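Local structure of monosaccharide ABC transporter substrate-binding protein, CUT2 family (Bradyrhizobium sp., 4YHS) at residues E25-D30 and P51-S56; G206-V211 and I216-P221. The protein probably captures a monosaccharide or related small solute in the periplasm and delivers it to an ABC transporter of the CUT2 family. One frame throughout, in Å; residues are numbered along the deposited sequence.

Contact 1: E25-D30 and P51-S56; sequences EWYPYD and PLEKAS
P51 sets its CG and CD methylenes against Y27 and buries more surface here than any other residue. Its CG lies over one face of the Y27 ring, 3.8 Å from the ring centroid and 25° off the ring normal. This is a CH-pi contact, shifted toward the rim of the ring. P51 CD sits lower on the same side chain, 3.3 Å from Y27 CB. The proline thus covers the root of the tyrosine as well as part of its ring. The other face of Y27 is covered by E25 CB from its own segment, so the ring is held between two aliphatic groups. Y27 CG stands between its backbone N and carbonyl carbon (chi1 58°), which sends the ring out along P51 toward E53. There Y27 OH lies 2.9 Å from E53 OE2 in a weak hydrogen bond. The bent E53 chain brings its carboxylate to the hydroxyl, turned 68° from the tyrosine ring. W26 meets the same proline from another side. Its CZ2 lies 3.5 Å from P51 CG, so this one methylene touches both aromatic side chains. Y27 CB rests over the centre of the W26 ring. The indole NE1 is hydrogen-bonded to E83, which fixes that side of the ring. The contact joins the N-terminal run before strand 29-35 to the loop between strands 43-49 and 60-65. Helix 71-87 borders it through E83 and R86. Helix 299-314 meets W26 through I301 and R304, and P51 through D308.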
loop_
_atom_site.group_PDB
_atom_site.type_symbol
_atom_site.label_atom_id
_atom_site.label_comp_id
_atom_site.label_asym_id
_atom_site.label_seq_id
_atom_site.Cartn_x
_atom_site.Cartn_y
_atom_site.Cartn_z
ATOM N N GLU A 25 -19.856 -5.086 7.906
ATOM C CA GLU A 25 -19.168 -5.185 6.628
ATOM C C GLU A 25 -18.008 -4.218 6.620
ATOM O O GLU A 25 -17.890 -3.364 7.497
ATOM C CB GLU A 25 -20.119 -4.864 5.478
ATOM C CG GLU A 25 -21.347 -5.784 5.408
ATOM C CD GLU A 25 -21.066 -7.067 4.646
ATOM O OE1 GLU A 25 -19.892 -7.497 4.617
ATOM O OE2 GLU A 25 -22.016 -7.633 4.059
ATOM N N TRP A 26 -17.150 -4.348 5.619
ATOM C CA TRP A 26 -15.974 -3.533 5.515
ATOM C C TRP A 26 -16.327 -2.111 5.097
ATOM O O TRP A 26 -15.586 -1.165 5.404
ATOM C CB TRP A 26 -14.988 -4.143 4.531
ATOM C CG TRP A 26 -15.432 -4.162 3.082
ATOM C CD1 TRP A 26 -16.068 -5.184 2.425
ATOM C CD2 TRP A 26 -15.233 -3.129 2.110
ATOM N NE1 TRP A 26 -16.296 -4.843 1.117
ATOM C CE2 TRP A 26 -15.795 -3.589 0.892
ATOM C CE3 TRP A 26 -14.656 -1.845 2.144
ATOM C CZ2 TRP A 26 -15.759 -2.834 -0.281
ATOM C CZ3 TRP A 26 -14.654 -1.090 0.987
ATOM C CH2 TRP A 26 -15.199 -1.594 -0.216
ATOM N N TYR A 27 -17.460 -1.977 4.407
ATOM C CA TYR A 27 -17.928 -0.707 3.901
ATOM C C TYR A 27 -19.018 -0.093 4.814
ATOM O O TYR A 27 -19.628 -0.809 5.602
ATOM C CB TYR A 27 -18.471 -0.898 2.490
ATOM C CG TYR A 27 -19.590 -1.897 2.389
ATOM C CD1 TYR A 27 -19.321 -3.233 2.179
ATOM C CD2 TYR A 27 -20.928 -1.497 2.496
ATOM C CE1 TYR A 27 -20.339 -4.162 2.072
ATOM C CE2 TYR A 27 -21.957 -2.408 2.387
ATOM C CZ TYR A 27 -21.658 -3.747 2.172
ATOM O OH TYR A 27 -22.672 -4.680 2.051
ATOM N N PRO A 28 -19.281 1.224 4.693
ATOM C CA PRO A 28 -18.555 2.178 3.845
ATOM C C PRO A 28 -17.158 2.442 4.369
ATOM O O PRO A 28 -16.925 2.300 5.575
ATOM C CB PRO A 28 -19.431 3.444 3.911
ATOM C CG PRO A 28 -20.237 3.286 5.168
ATOM C CD PRO A 28 -20.497 1.834 5.267
ATOM N N TYR A 29 -16.232 2.790 3.480
ATOM C CA TYR A 29 -14.836 2.927 3.874
ATOM C C TYR A 29 -14.338 4.307 3.485
ATOM O O TYR A 29 -14.614 4.786 2.390
ATOM C CB TYR A 29 -13.991 1.831 3.216
ATOM C CG TYR A 29 -12.719 1.460 3.973
ATOM C CD1 TYR A 29 -12.755 0.553 5.011
ATOM C CD2 TYR A 29 -11.482 2.009 3.640
ATOM C CE1 TYR A 29 -11.638 0.216 5.723
ATOM C CE2 TYR A 29 -10.328 1.642 4.351
ATOM C CZ TYR A 29 -10.431 0.742 5.402
ATOM O OH TYR A 29 -9.344 0.361 6.164
ATOM N N ASP A 30 -13.602 4.938 4.390
ATOM C CA ASP A 30 -13.015 6.239 4.133
ATOM C C ASP A 30 -12.020 6.101 3.012
ATOM O O ASP A 30 -11.107 5.277 3.089
ATOM C CB ASP A 30 -12.325 6.800 5.380
ATOM C CG ASP A 30 -13.308 7.278 6.435
ATOM O OD1 ASP A 30 -14.496 7.525 6.115
ATOM O OD2 ASP A 30 -12.877 7.453 7.586
ATOM N N PRO A 51 -19.542 -0.011 -2.008
ATOM C CA PRO A 51 -19.633 -0.965 -3.113
ATOM C C PRO A 51 -21.072 -1.390 -3.376
ATOM O O PRO A 51 -22.013 -0.997 -2.636
ATOM C CB PRO A 51 -18.796 -2.136 -2.605
ATOM C CG PRO A 51 -19.111 -2.164 -1.144
ATOM C CD PRO A 51 -19.255 -0.704 -0.737
ATOM N N LEU A 52 -21.258 -2.155 -4.452
ATOM C CA LEU A 52 -22.542 -2.774 -4.743
ATOM C C LEU A 52 -22.878 -3.832 -3.709
ATOM O O LEU A 52 -21.978 -4.432 -3.113
ATOM C CB LEU A 52 -22.540 -3.410 -6.135
ATOM C CG LEU A 52 -22.322 -2.495 -7.339
ATOM C CD1 LEU A 52 -22.160 -3.329 -8.609
ATOM C CD2 LEU A 52 -23.455 -1.479 -7.500
ATOM N N GLU A 53 -24.179 -4.058 -3.497
ATOM C CA GLU A 53 -24.627 -5.159 -2.654
ATOM C C GLU A 53 -24.353 -6.521 -3.285
ATOM O O GLU A 53 -23.882 -7.438 -2.609
ATOM C CB GLU A 53 -26.133 -5.008 -2.338
ATOM C CG GLU A 53 -26.398 -3.954 -1.269
ATOM C CD GLU A 53 -25.639 -4.239 0.024
ATOM O OE1 GLU A 53 -26.021 -5.195 0.729
ATOM O OE2 GLU A 53 -24.646 -3.528 0.321
ATOM N N LYS A 54 -24.632 -6.636 -4.581
ATOM C CA LYS A 54 -24.447 -7.878 -5.327
ATOM C C LYS A 54 -24.196 -7.586 -6.798
ATOM O O LYS A 54 -24.660 -6.565 -7.312
ATOM C CB LYS A 54 -25.687 -8.780 -5.216
ATOM C CG LYS A 54 -25.715 -9.714 -4.004
ATOM C CD LYS A 54 -24.642 -10.787 -4.078
ATOM C CE LYS A 54 -24.753 -11.768 -2.929
ATOM N NZ LYS A 54 -23.761 -12.871 -3.068
ATOM N N ALA A 55 -23.489 -8.487 -7.477
ATOM C CA ALA A 55 -23.453 -8.483 -8.934
ATOM C C ALA A 55 -24.750 -9.063 -9.471
ATOM O O ALA A 55 -25.417 -9.838 -8.787
ATOM C CB ALA A 55 -22.272 -9.280 -9.445
ATOM N N SER A 56 -25.089 -8.700 -10.704
ATOM C CA SER A 56 -26.303 -9.181 -11.364
ATOM C C SER A 56 -26.063 -10.491 -12.083
ATOM O O SER A 56 -26.999 -11.154 -12.537
ATOM C CB SER A 56 -26.785 -8.153 -12.367
ATOM O OG SER A 56 -25.817 -8.008 -13.392
#

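Contact 2: G206-V211 and I216-P221; sequences GFMDAV and IKVLEP
V218 receives three side chains of the helical segment 206-211. V211 meets it methyl to methyl, with V211 CG2 3.9 Å from V218 CG2, the two side chains crossing at about a right angle. Selenomethionine M208 comes in beside it, its SE 3.9 Å from V218 CG1. The M208 chain bends at chi2 (-56°) and again at chi3 (-72°), and this curl lays both SE and the CE methyl against V218. F207 makes a lighter contact through CE2, 4.1 Å from V218 CG2. The other methyl of V211, CG1, lies 3.7 Å from I216 CD1. All of these contacts are apolar, and no direct hydrogen bond joins the segments. One water links them instead. It donates to V211 O at 2.9 Å and to I216 O at 2.6 Å. V211 O also has S214 OG as a partner, and the same hydroxyl is bonded to I216 N, so the short turn is tied at both ends. Within the helix, V211 CG1 lies over one face of the F207 ring. Further out, F207 stacks on W190 of strand 186-191. V218 also touches W190. I216 reaches L175 and A176 of helix 164-178. K217 and L219 pair by backbone bonds with strand 186-191. Helix and strand run roughly antiparallel, at 149°, with their axes 9.8 Å apart. This is the second half of a beta-alpha-beta unit, in which helix 198-211 links the parallel strands 186-191 and 216-218, as in the alpha/beta lobes of periplasmic binding proteins.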
loop_
_atom_site.group_PDB
_atom_site.type_symbol
_atom_site.label_atom_id
_atom_site.label_comp_id
_atom_site.label_asym_id
_atom_site.label_seq_id
_atom_site.Cartn_x
_atom_site.Cartn_y
_atom_site.Cartn_z
ATOM N N GLY A 206 7.341 13.385 0.633
ATOM C CA GLY A 206 6.193 13.535 1.510
ATOM C C GLY A 206 6.563 13.721 2.975
ATOM O O GLY A 206 6.036 14.606 3.655
ATOM N N PHE A 207 7.472 12.886 3.466
ATOM C CA PHE A 207 7.924 12.960 4.854
ATOM C C PHE A 207 8.580 14.317 5.145
ATOM O O PHE A 207 8.284 14.953 6.144
ATOM C CB PHE A 207 8.895 11.822 5.149
ATOM C CG PHE A 207 9.317 11.745 6.574
ATOM C CD1 PHE A 207 8.476 11.203 7.525
ATOM C CD2 PHE A 207 10.555 12.230 6.967
ATOM C CE1 PHE A 207 8.851 11.130 8.867
ATOM C CE2 PHE A 207 10.945 12.169 8.298
ATOM C CZ PHE A 207 10.088 11.619 9.253
HETATM N N MSE A 208 9.450 14.754 4.248
HETATM C CA MSE A 208 10.191 15.990 4.458
HETATM C C MSE A 208 9.246 17.180 4.378
HETATM O O MSE A 208 9.387 18.123 5.158
HETATM C CB MSE A 208 11.321 16.152 3.437
HETATM C CG MSE A 208 12.437 15.136 3.542
HETATM SE SE MSE A 208 13.272 15.061 5.334
HETATM C CE MSE A 208 14.285 16.768 5.341
ATOM N N ASP A 209 8.297 17.142 3.440
ATOM C CA ASP A 209 7.361 18.252 3.266
ATOM C C ASP A 209 6.539 18.336 4.536
ATOM O O ASP A 209 6.312 19.426 5.048
ATOM C CB ASP A 209 6.429 18.083 2.058
ATOM C CG ASP A 209 7.123 18.260 0.724
ATOM O OD1 ASP A 209 8.272 18.756 0.666
ATOM O OD2 ASP A 209 6.477 17.907 -0.293
ATOM N N ALA A 210 6.114 17.188 5.056
ATOM C CA ALA A 210 5.192 17.188 6.194
ATOM C C ALA A 210 5.815 17.633 7.524
ATOM O O ALA A 210 5.101 18.187 8.359
ATOM C CB ALA A 210 4.539 15.783 6.355
ATOM N N VAL A 211 7.129 17.458 7.711
ATOM C CA VAL A 211 7.776 17.847 8.973
ATOM C C VAL A 211 8.324 19.267 8.940
ATOM O O VAL A 211 8.753 19.804 9.956
ATOM C CB VAL A 211 8.932 16.889 9.358
ATOM C CG1 VAL A 211 8.391 15.466 9.537
ATOM C CG2 VAL A 211 10.073 16.945 8.346
ATOM N N ILE A 216 10.892 19.186 14.613
ATOM C CA ILE A 216 11.616 18.026 14.118
ATOM C C ILE A 216 12.824 18.448 13.301
ATOM O O ILE A 216 12.720 19.276 12.386
ATOM C CB ILE A 216 10.723 17.123 13.229
ATOM C CG1 ILE A 216 9.585 16.498 14.052
ATOM C CG2 ILE A 216 11.552 16.044 12.559
ATOM C CD1 ILE A 216 8.430 16.070 13.202
ATOM N N LYS A 217 13.968 17.864 13.637
ATOM C CA LYS A 217 15.153 17.939 12.795
ATOM C C LYS A 217 15.378 16.538 12.213
ATOM O O LYS A 217 15.486 15.572 12.960
ATOM C CB LYS A 217 16.361 18.421 13.603
ATOM C CG LYS A 217 17.736 18.174 12.928
ATOM C CD LYS A 217 17.905 18.918 11.607
ATOM C CE LYS A 217 19.136 18.453 10.845
ATOM N NZ LYS A 217 19.246 19.099 9.491
ATOM N N VAL A 218 15.439 16.441 10.889
ATOM C CA VAL A 218 15.712 15.171 10.238
ATOM C C VAL A 218 17.185 15.094 9.833
ATOM O O VAL A 218 17.733 16.004 9.190
ATOM C CB VAL A 218 14.811 14.973 9.011
ATOM C CG1 VAL A 218 14.940 13.595 8.492
ATOM C CG2 VAL A 218 13.382 15.229 9.361
ATOM N N LEU A 219 17.848 14.017 10.242
ATOM C CA LEU A 219 19.238 13.814 9.847
ATOM C C LEU A 219 19.259 13.574 8.354
ATOM O O LEU A 219 18.224 13.258 7.779
ATOM C CB LEU A 219 19.849 12.632 10.584
ATOM C CG LEU A 219 19.986 12.796 12.095
ATOM C CD1 LEU A 219 20.519 11.505 12.737
ATOM C CD2 LEU A 219 20.876 13.973 12.430
ATOM N N GLU A 220 20.420 13.716 7.725
ATOM C CA GLU A 220 20.500 13.415 6.310
ATOM C C GLU A 220 20.000 11.974 6.115
ATOM O O GLU A 220 20.308 11.087 6.921
ATOM C CB GLU A 220 21.926 13.593 5.769
ATOM C CG GLU A 220 22.460 15.035 5.850
ATOM C CD GLU A 220 21.768 16.025 4.890
ATOM O OE1 GLU A 220 20.600 15.811 4.492
ATOM O OE2 GLU A 220 22.413 17.035 4.533
ATOM N N PRO A 221 19.199 11.747 5.070
ATOM C CA PRO A 221 18.661 10.411 4.795
ATOM C C PRO A 221 19.745 9.380 4.561
ATOM O O PRO A 221 20.740 9.655 3.872
ATOM C CB PRO A 221 17.829 10.626 3.529
ATOM C CG PRO A 221 18.370 11.857 2.913
ATOM C CD PRO A 221 18.722 12.726 4.073
HETATM O O HOH W 1 11.462 20.537 10.471
#

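Overall arrangement
Contacts 1 and 2 lie on opposite sides of the chain's centre, with their centres 38 Å apart. Their nearest atoms are about 19 Å apart, so they do not touch. Contact 1 belongs with the mixed sheet and its helices, through the N-terminal residues leading into strand 29-35. Contact 2 packs helix 198-211 on strand 216-218, one of the two outermost strands of the four-stranded parallel sheet. Their centres lie about 20 Å (contact 1) and 21 Å (contact 2) from the centre of the chain. The two sheets fit the two-lobed build of periplasmic binding proteins. The bound Bis-Tris would be expected in the cleft between lobes; neither contact is known to include a ligand-binding residue.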